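Local coordinates for protein extragenic suppressor (Pyrococcus furiosus, PDB 1XI6) that catalyses the magnesium-dependent hydrolysis of fructose 1,6-bisphosphate to fructose 6-phosphate and, more weakly, dephosphorylates inositol 1-phosphate and some other small phosphate esters, at residues 206-211 and 236-241; 88-93 and 112-117; 197-202 and 243-248. One frame throughout, in Å; residues are numbered along the deposited sequence.

Contact 1 of 3, residues 206-211 and 236-241; sequences VRPTDI and SFNATD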
# COMPACT_ATOMS: atom_id res chain seq x y z
N VAL A 206 2.71 -9.98 5.85
CA VAL A 206 2.89 -8.82 4.96
C VAL A 206 4.35 -8.40 4.70
O VAL A 206 5.16 -8.28 5.63
CB VAL A 206 2.04 -7.58 5.39
CG1 VAL A 206 0.55 -7.79 5.02
CG2 VAL A 206 2.21 -7.26 6.88
N ARG A 207 4.65 -8.18 3.42
CA ARG A 207 5.96 -7.67 2.97
C ARG A 207 6.02 -6.14 2.96
O ARG A 207 4.99 -5.48 2.83
CB ARG A 207 6.27 -8.17 1.56
CG ARG A 207 6.69 -9.60 1.49
CD ARG A 207 5.56 -10.49 0.99
NE ARG A 207 6.02 -11.88 0.96
CZ ARG A 207 6.78 -12.41 0.00
NH1 ARG A 207 7.19 -11.68 -1.04
NH2 ARG A 207 7.14 -13.69 0.09
N PRO A 208 7.24 -5.56 3.08
CA PRO A 208 7.30 -4.10 2.88
C PRO A 208 6.86 -3.67 1.48
O PRO A 208 6.41 -2.54 1.31
CB PRO A 208 8.77 -3.75 3.15
CG PRO A 208 9.52 -5.05 3.08
CD PRO A 208 8.56 -6.15 3.40
N THR A 209 6.96 -4.54 0.48
CA THR A 209 6.40 -4.23 -0.86
C THR A 209 4.87 -4.01 -0.81
O THR A 209 4.31 -3.39 -1.72
CB THR A 209 6.78 -5.26 -1.98
OG1 THR A 209 6.32 -6.58 -1.64
CG2 THR A 209 8.27 -5.29 -2.22
N ASP A 210 4.22 -4.51 0.24
CA ASP A 210 2.79 -4.31 0.45
C ASP A 210 2.49 -3.04 1.23
O ASP A 210 1.57 -2.30 0.89
CB ASP A 210 2.14 -5.50 1.17
CG ASP A 210 2.32 -6.82 0.43
OD1 ASP A 210 2.80 -7.79 1.05
OD2 ASP A 210 1.97 -6.88 -0.78
N ILE A 211 3.27 -2.77 2.26
CA ILE A 211 2.84 -1.77 3.24
C ILE A 211 3.55 -0.41 3.16
O ILE A 211 3.12 0.55 3.79
CB ILE A 211 2.90 -2.34 4.67
CG1 ILE A 211 4.35 -2.62 5.08
CG2 ILE A 211 2.04 -3.61 4.77
CD1 ILE A 211 4.60 -2.45 6.56
N SER A 236 12.11 -1.57 5.39
CA SER A 236 13.28 -2.17 4.71
C SER A 236 13.14 -2.11 3.19
O SER A 236 12.03 -2.19 2.65
CB SER A 236 13.48 -3.63 5.13
OG SER A 236 13.89 -3.75 6.48
N PHE A 237 14.27 -1.99 2.49
CA PHE A 237 14.26 -2.00 1.02
C PHE A 237 14.33 -3.43 0.44
O PHE A 237 15.04 -3.67 -0.54
CB PHE A 237 15.40 -1.13 0.45
CG PHE A 237 15.19 0.37 0.60
CD1 PHE A 237 16.25 1.25 0.32
CD2 PHE A 237 13.97 0.92 1.01
CE1 PHE A 237 16.09 2.63 0.44
CE2 PHE A 237 13.81 2.30 1.13
CZ PHE A 237 14.87 3.16 0.85
N ASN A 238 13.61 -4.37 1.05
CA ASN A 238 13.54 -5.74 0.51
C ASN A 238 12.10 -6.23 0.22
O ASN A 238 11.14 -5.56 0.56
CB ASN A 238 14.30 -6.73 1.42
CG ASN A 238 13.67 -6.86 2.81
OD1 ASN A 238 12.55 -7.39 2.96
ND2 ASN A 238 14.39 -6.40 3.83
N ALA A 239 11.97 -7.40 -0.41
CA ALA A 239 10.65 -7.99 -0.66
C ALA A 239 10.43 -9.28 0.16
O ALA A 239 9.59 -10.13 -0.20
CB ALA A 239 10.47 -8.25 -2.15
N THR A 240 11.18 -9.41 1.27
CA THR A 240 11.26 -10.67 2.03
C THR A 240 10.81 -10.56 3.48
O THR A 240 10.17 -11.49 4.00
CB THR A 240 12.70 -11.27 2.00
OG1 THR A 240 13.64 -10.29 2.47
CG2 THR A 240 13.09 -11.74 0.58
N ASP A 241 11.15 -9.44 4.14
CA ASP A 241 10.72 -9.17 5.52
C ASP A 241 9.23 -9.50 5.69
O ASP A 241 8.42 -9.23 4.79
CB ASP A 241 10.95 -7.70 5.89
CG ASP A 241 12.44 -7.34 6.09
OD1 ASP A 241 12.72 -6.23 6.61
OD2 ASP A 241 13.33 -8.15 5.71

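Contact 2 of 3, residues 88-93 and 112-117; sequences TVIVDP and AVFKKD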
# COMPACT_ATOMS: atom_id res chain seq x y z
N THR A 88 15.20 5.02 -4.79
CA THR A 88 14.63 3.68 -4.72
C THR A 88 13.11 3.75 -4.83
O THR A 88 12.46 4.49 -4.08
CB THR A 88 15.06 2.94 -3.43
OG1 THR A 88 16.49 2.95 -3.33
CG2 THR A 88 14.57 1.50 -3.41
N VAL A 89 12.55 2.98 -5.76
CA VAL A 89 11.11 2.87 -5.93
C VAL A 89 10.63 1.49 -5.46
O VAL A 89 11.03 0.47 -6.01
CB VAL A 89 10.68 3.10 -7.41
CG1 VAL A 89 9.19 3.20 -7.52
CG2 VAL A 89 11.30 4.37 -7.95
N ILE A 90 9.79 1.47 -4.43
CA ILE A 90 9.08 0.25 -4.06
C ILE A 90 7.75 0.20 -4.82
O ILE A 90 6.94 1.12 -4.74
CB ILE A 90 8.84 0.11 -2.55
CG1 ILE A 90 10.15 0.37 -1.78
CG2 ILE A 90 8.23 -1.27 -2.24
CD1 ILE A 90 10.08 0.15 -0.28
N VAL A 91 7.57 -0.89 -5.55
CA VAL A 91 6.46 -1.07 -6.46
C VAL A 91 5.54 -2.20 -5.99
O VAL A 91 5.99 -3.34 -5.82
CB VAL A 91 7.00 -1.39 -7.88
CG1 VAL A 91 5.87 -1.79 -8.83
CG2 VAL A 91 7.77 -0.22 -8.44
N ASP A 92 4.27 -1.89 -5.76
CA ASP A 92 3.26 -2.94 -5.69
C ASP A 92 2.36 -2.79 -6.91
O ASP A 92 1.51 -1.89 -6.95
CB ASP A 92 2.47 -2.92 -4.37
CG ASP A 92 1.71 -4.23 -4.11
OD1 ASP A 92 1.56 -5.07 -5.03
OD2 ASP A 92 1.24 -4.42 -2.95
N PRO A 93 2.56 -3.64 -7.93
CA PRO A 93 1.81 -3.49 -9.18
C PRO A 93 0.32 -3.83 -9.07
O PRO A 93 -0.48 -3.25 -9.80
CB PRO A 93 2.52 -4.45 -10.14
CG PRO A 93 3.17 -5.47 -9.25
CD PRO A 93 3.49 -4.79 -7.96
N ALA A 112 6.14 3.74 -3.87
CA ALA A 112 6.82 4.51 -2.82
C ALA A 112 8.23 4.89 -3.30
O ALA A 112 9.00 4.03 -3.69
CB ALA A 112 6.87 3.73 -1.51
N VAL A 113 8.53 6.19 -3.26
CA VAL A 113 9.77 6.74 -3.83
C VAL A 113 10.66 7.31 -2.73
O VAL A 113 10.28 8.24 -2.01
CB VAL A 113 9.47 7.86 -4.87
CG1 VAL A 113 10.75 8.56 -5.31
CG2 VAL A 113 8.74 7.28 -6.07
N PHE A 114 11.85 6.74 -2.62
CA PHE A 114 12.83 7.18 -1.63
C PHE A 114 13.99 7.90 -2.29
O PHE A 114 14.46 7.50 -3.36
CB PHE A 114 13.34 5.99 -0.82
CG PHE A 114 12.29 5.31 0.00
CD1 PHE A 114 11.41 4.39 -0.58
CD2 PHE A 114 12.19 5.56 1.36
CE1 PHE A 114 10.43 3.75 0.18
CE2 PHE A 114 11.21 4.92 2.14
CZ PHE A 114 10.33 4.02 1.54
N LYS A 115 14.43 8.97 -1.64
CA LYS A 115 15.70 9.61 -1.95
C LYS A 115 16.66 9.18 -0.85
O LYS A 115 16.60 9.68 0.28
CB LYS A 115 15.55 11.13 -1.97
CG LYS A 115 16.81 11.85 -2.41
CD LYS A 115 16.61 13.35 -2.40
CE LYS A 115 17.47 14.00 -3.47
NZ LYS A 115 17.96 15.33 -3.04
N LYS A 116 17.54 8.24 -1.19
CA LYS A 116 18.42 7.58 -0.21
C LYS A 116 17.57 6.78 0.78
O LYS A 116 16.99 5.76 0.40
CB LYS A 116 19.39 8.58 0.46
CG LYS A 116 20.48 9.14 -0.48
CD LYS A 116 21.35 10.21 0.17
CE LYS A 116 20.84 11.64 -0.13
NZ LYS A 116 21.62 12.70 0.59
N ASP A 117 17.47 7.23 2.03
CA ASP A 117 16.71 6.48 3.04
C ASP A 117 15.44 7.20 3.54
O ASP A 117 14.64 6.62 4.28
CB ASP A 117 17.62 6.05 4.22
CG ASP A 117 18.16 4.61 4.06
OD1 ASP A 117 18.32 4.13 2.91
OD2 ASP A 117 18.42 3.96 5.10

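Contact 3 of 3, residues 197-202 and 243-248; sequences DGVVDV and LDVIAV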
# COMPACT_ATOMS: atom_id res chain seq x y z
N ASP A 197 -10.84 3.55 11.56
CA ASP A 197 -10.07 4.05 12.69
C ASP A 197 -8.70 3.41 12.72
O ASP A 197 -7.73 4.04 13.12
CB ASP A 197 -10.79 3.80 14.01
CG ASP A 197 -12.17 4.41 14.05
OD1 ASP A 197 -12.29 5.62 13.74
OD2 ASP A 197 -13.14 3.68 14.37
N GLY A 198 -8.62 2.15 12.31
CA GLY A 198 -7.36 1.43 12.35
C GLY A 198 -7.24 0.26 11.41
O GLY A 198 -8.23 -0.34 10.99
N VAL A 199 -5.99 -0.05 11.07
CA VAL A 199 -5.66 -1.26 10.34
C VAL A 199 -4.81 -2.08 11.29
O VAL A 199 -3.80 -1.59 11.81
CB VAL A 199 -4.88 -0.97 9.04
CG1 VAL A 199 -4.55 -2.27 8.31
CG2 VAL A 199 -5.68 -0.02 8.13
N VAL A 200 -5.25 -3.31 11.53
CA VAL A 200 -4.57 -4.23 12.43
C VAL A 200 -4.35 -5.54 11.68
O VAL A 200 -5.30 -6.22 11.28
CB VAL A 200 -5.37 -4.46 13.75
CG1 VAL A 200 -4.76 -5.58 14.59
CG2 VAL A 200 -5.45 -3.18 14.57
N ASP A 201 -3.08 -5.89 11.50
CA ASP A 201 -2.72 -7.17 10.90
C ASP A 201 -1.71 -7.90 11.78
O ASP A 201 -0.52 -7.55 11.81
CB ASP A 201 -2.18 -6.98 9.49
CG ASP A 201 -1.73 -8.28 8.83
OD1 ASP A 201 -1.18 -8.20 7.71
OD2 ASP A 201 -1.92 -9.39 9.42
N VAL A 202 -2.19 -8.91 12.51
CA VAL A 202 -1.33 -9.69 13.41
C VAL A 202 -1.17 -11.15 12.93
O VAL A 202 -1.31 -12.13 13.70
CB VAL A 202 -1.76 -9.58 14.90
CG1 VAL A 202 -1.53 -8.17 15.42
CG2 VAL A 202 -3.22 -10.03 15.11
N LEU A 243 5.97 -8.94 8.26
CA LEU A 243 5.66 -7.91 9.26
C LEU A 243 4.27 -8.01 9.92
O LEU A 243 3.41 -8.80 9.51
CB LEU A 243 5.83 -6.52 8.62
CG LEU A 243 7.16 -6.19 7.93
CD1 LEU A 243 6.96 -5.20 6.78
CD2 LEU A 243 8.23 -5.68 8.91
N ASP A 244 4.09 -7.20 10.97
CA ASP A 244 2.80 -6.93 11.59
C ASP A 244 2.52 -5.45 11.46
O ASP A 244 3.44 -4.62 11.63
CB ASP A 244 2.83 -7.27 13.08
CG ASP A 244 2.89 -8.76 13.35
OD1 ASP A 244 3.19 -9.54 12.42
OD2 ASP A 244 2.65 -9.15 14.52
N VAL A 245 1.28 -5.08 11.15
CA VAL A 245 0.93 -3.67 11.27
C VAL A 245 -0.15 -3.46 12.34
O VAL A 245 -1.10 -4.25 12.47
CB VAL A 245 0.57 -2.97 9.91
CG1 VAL A 245 1.70 -3.14 8.90
CG2 VAL A 245 -0.74 -3.47 9.32
N ILE A 246 0.07 -2.40 13.11
CA ILE A 246 -0.93 -1.84 13.99
C ILE A 246 -0.86 -0.37 13.65
O ILE A 246 0.01 0.38 14.13
CB ILE A 246 -0.62 -2.14 15.48
CG1 ILE A 246 -0.87 -3.62 15.78
CG2 ILE A 246 -1.49 -1.28 16.40
CD1 ILE A 246 0.21 -4.28 16.57
N ALA A 247 -1.76 0.03 12.75
CA ALA A 247 -1.84 1.41 12.30
C ALA A 247 -3.17 1.91 12.80
O ALA A 247 -4.19 1.27 12.58
CB ALA A 247 -1.75 1.48 10.81
N VAL A 248 -3.16 3.05 13.49
CA VAL A 248 -4.33 3.47 14.28
C VAL A 248 -4.56 4.97 14.35
O VAL A 248 -3.73 5.78 13.92
CB VAL A 248 -4.30 2.93 15.76
CG1 VAL A 248 -4.57 1.44 15.80
CG2 VAL A 248 -2.99 3.29 16.47

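Contact 1 of 3, residues 206-211 and 236-241
Arg207 leaves the backbone with CG anti to its carbonyl carbon (chi1 -76°) and then bends at chi2 (103°), a course that brings the guanidinium under Ala239 O. That oxygen lies over one face of the group and not in line with its N-H bonds; the charge is paired instead in a salt bridge with Glu76, a probable ligand of the first magnesium ion. Pro208 turns its ring into the loop. Its CB lies 3.6 Å from Ser236 O, and its CD packs 3.8 Å from Asp241 CB, the two side chains crossing at about a right angle. One residue on, Thr209 CG2 meets Ala239 CB at 3.7 Å. The loop is shaped from within: Asn238 OD1 accepts from Thr240 N (3.0 Å) and Asp241 N (2.7 Å), both arriving from the same face of its plane, while Asp241 OD1 takes the hydroxyl of Ser236. With an alanine in place of Asn238, those two N-H groups would probably lose their acceptor and the loop would be freer to shift against Pro208. Within 206-211, Arg207 N, at the N-cap position, donates to Asp210 OD1 at 3.0 Å. The result is an Asx turn packed on the first turn of helix 208-219, which presents Asp210, probably a ligand of the second magnesium ion, as expected in the inositol monophosphatase superfamily.

Contact 2 of 3, residues 88-93 and 112-117
Ile90 and Phe114 form the apolar centre of this antiparallel strand pair, part of the large mixed sheet of the fold. Ile90 CD1 reaches Phe114 CE1 at 3.6 Å, meeting the ring at a slant. It gets there because Ile90 CG1 stands anti to the carbonyl carbon (chi1 -49°), which leans CG1 back toward Thr88, the partner of Phe114, so that CD1 rises off the sheet beside the ring. Close by, Ile90 CB and Ala112 CB are 4.3 Å apart, and this face is covered by helix 208-219, through Thr209 and Ala212 on Ile90 and through Ala213 and Ile216 on Ala112. Phe237 packs edge-to-face with Phe114. On the reverse of the sheet Val89 CG2 faces Val113 CG2 across a non-hydrogen-bonded pair. Further out, the backbones are joined by two hydrogen-bonded pairs, Ile90 with Ala112 and Thr88 with Phe114; Phe114 N donates to Thr88 O at 2.8 Å and Ile90 N to Ala112 O at 2.8 Å. The hydroxyl of Thr88 is engaged by Asn72 of the adjacent strand. Beyond the paired residues the same segment carries Asp92, a probable magnesium ligand. Thr88 O also lies in the plane of the Phe114 ring, at its edge, 3.7 Å from Phe114 CD1.

Contact 3 of 3, residues 197-202 and 243-248
Val199 and Val245 lie side by side and point the same way, on one face of an antiparallel strand pair inside the smaller, five-stranded mixed sheet. Val199 CG1 stands anti to the backbone N (chi1 180°), which carries it along the strand to within 4.1 Å of Val245 CG2. Asp201 is the next residue along strand 198-202 whose side chain is on this same face, and its CB is 3.8 Å from Val245 CG2, so one methyl touches two residues of that strand. Ala247 completes this face opposite Val199, their CB atoms 4.4 Å apart. Helix 184-193 covers it: Leu188 rests on both Val199 and Ala247, Leu191 on Ala247, and Ile184 on Asp201. Only the aliphatic root of Asp201 is used against Val245; its carboxylate is turned away in a salt bridge to Arg203, probably a substrate-binding residue. Val200 and Ile246 point to the other face of the sheet as a non-hydrogen-bonded pair, with Leu254 of helix 251-257 packed on Ile246. Near the end of this pairing Val202 CG1 makes a loose contact with Ile246 CD1, at 4.4 Å. The backbones themselves are tied by two hydrogen-bonded pairs, Val199 with Ala247 and Asp201 with Val245. Within them Val199 N donates to Ala247 O and Asp201 N to Val245 O, each at 2.7 Å. Strand 198-202 also bonds to strand 160-163 along its other edge, so it lies in the interior of the sheet. Past the last bridge the root of the Asp244 side chain lies beside the opposite backbone, Asp244 CB 3.6 Å from Asp201 O.

In the fold
Contact 2 comes first along the chain; contact 1 follows and falls wholly between the two strands of contact 3. Contacts 2 and 3 belong to different sheets, their centres about 21 Å apart and their nearest atoms about 9 Å apart. Contact 1 bridges them, with its centre about 11 Å from that of contact 2 and about 15 Å from that of contact 3. Helix 208-219, which begins in contact 1, packs on the large sheet of contact 2, while Ile211 and Pro208 pack on Leu243 of contact 3. Asp210 and Asp92 bring their carboxylates close together, consistent with a shared magnesium site at the junction between the two sheets.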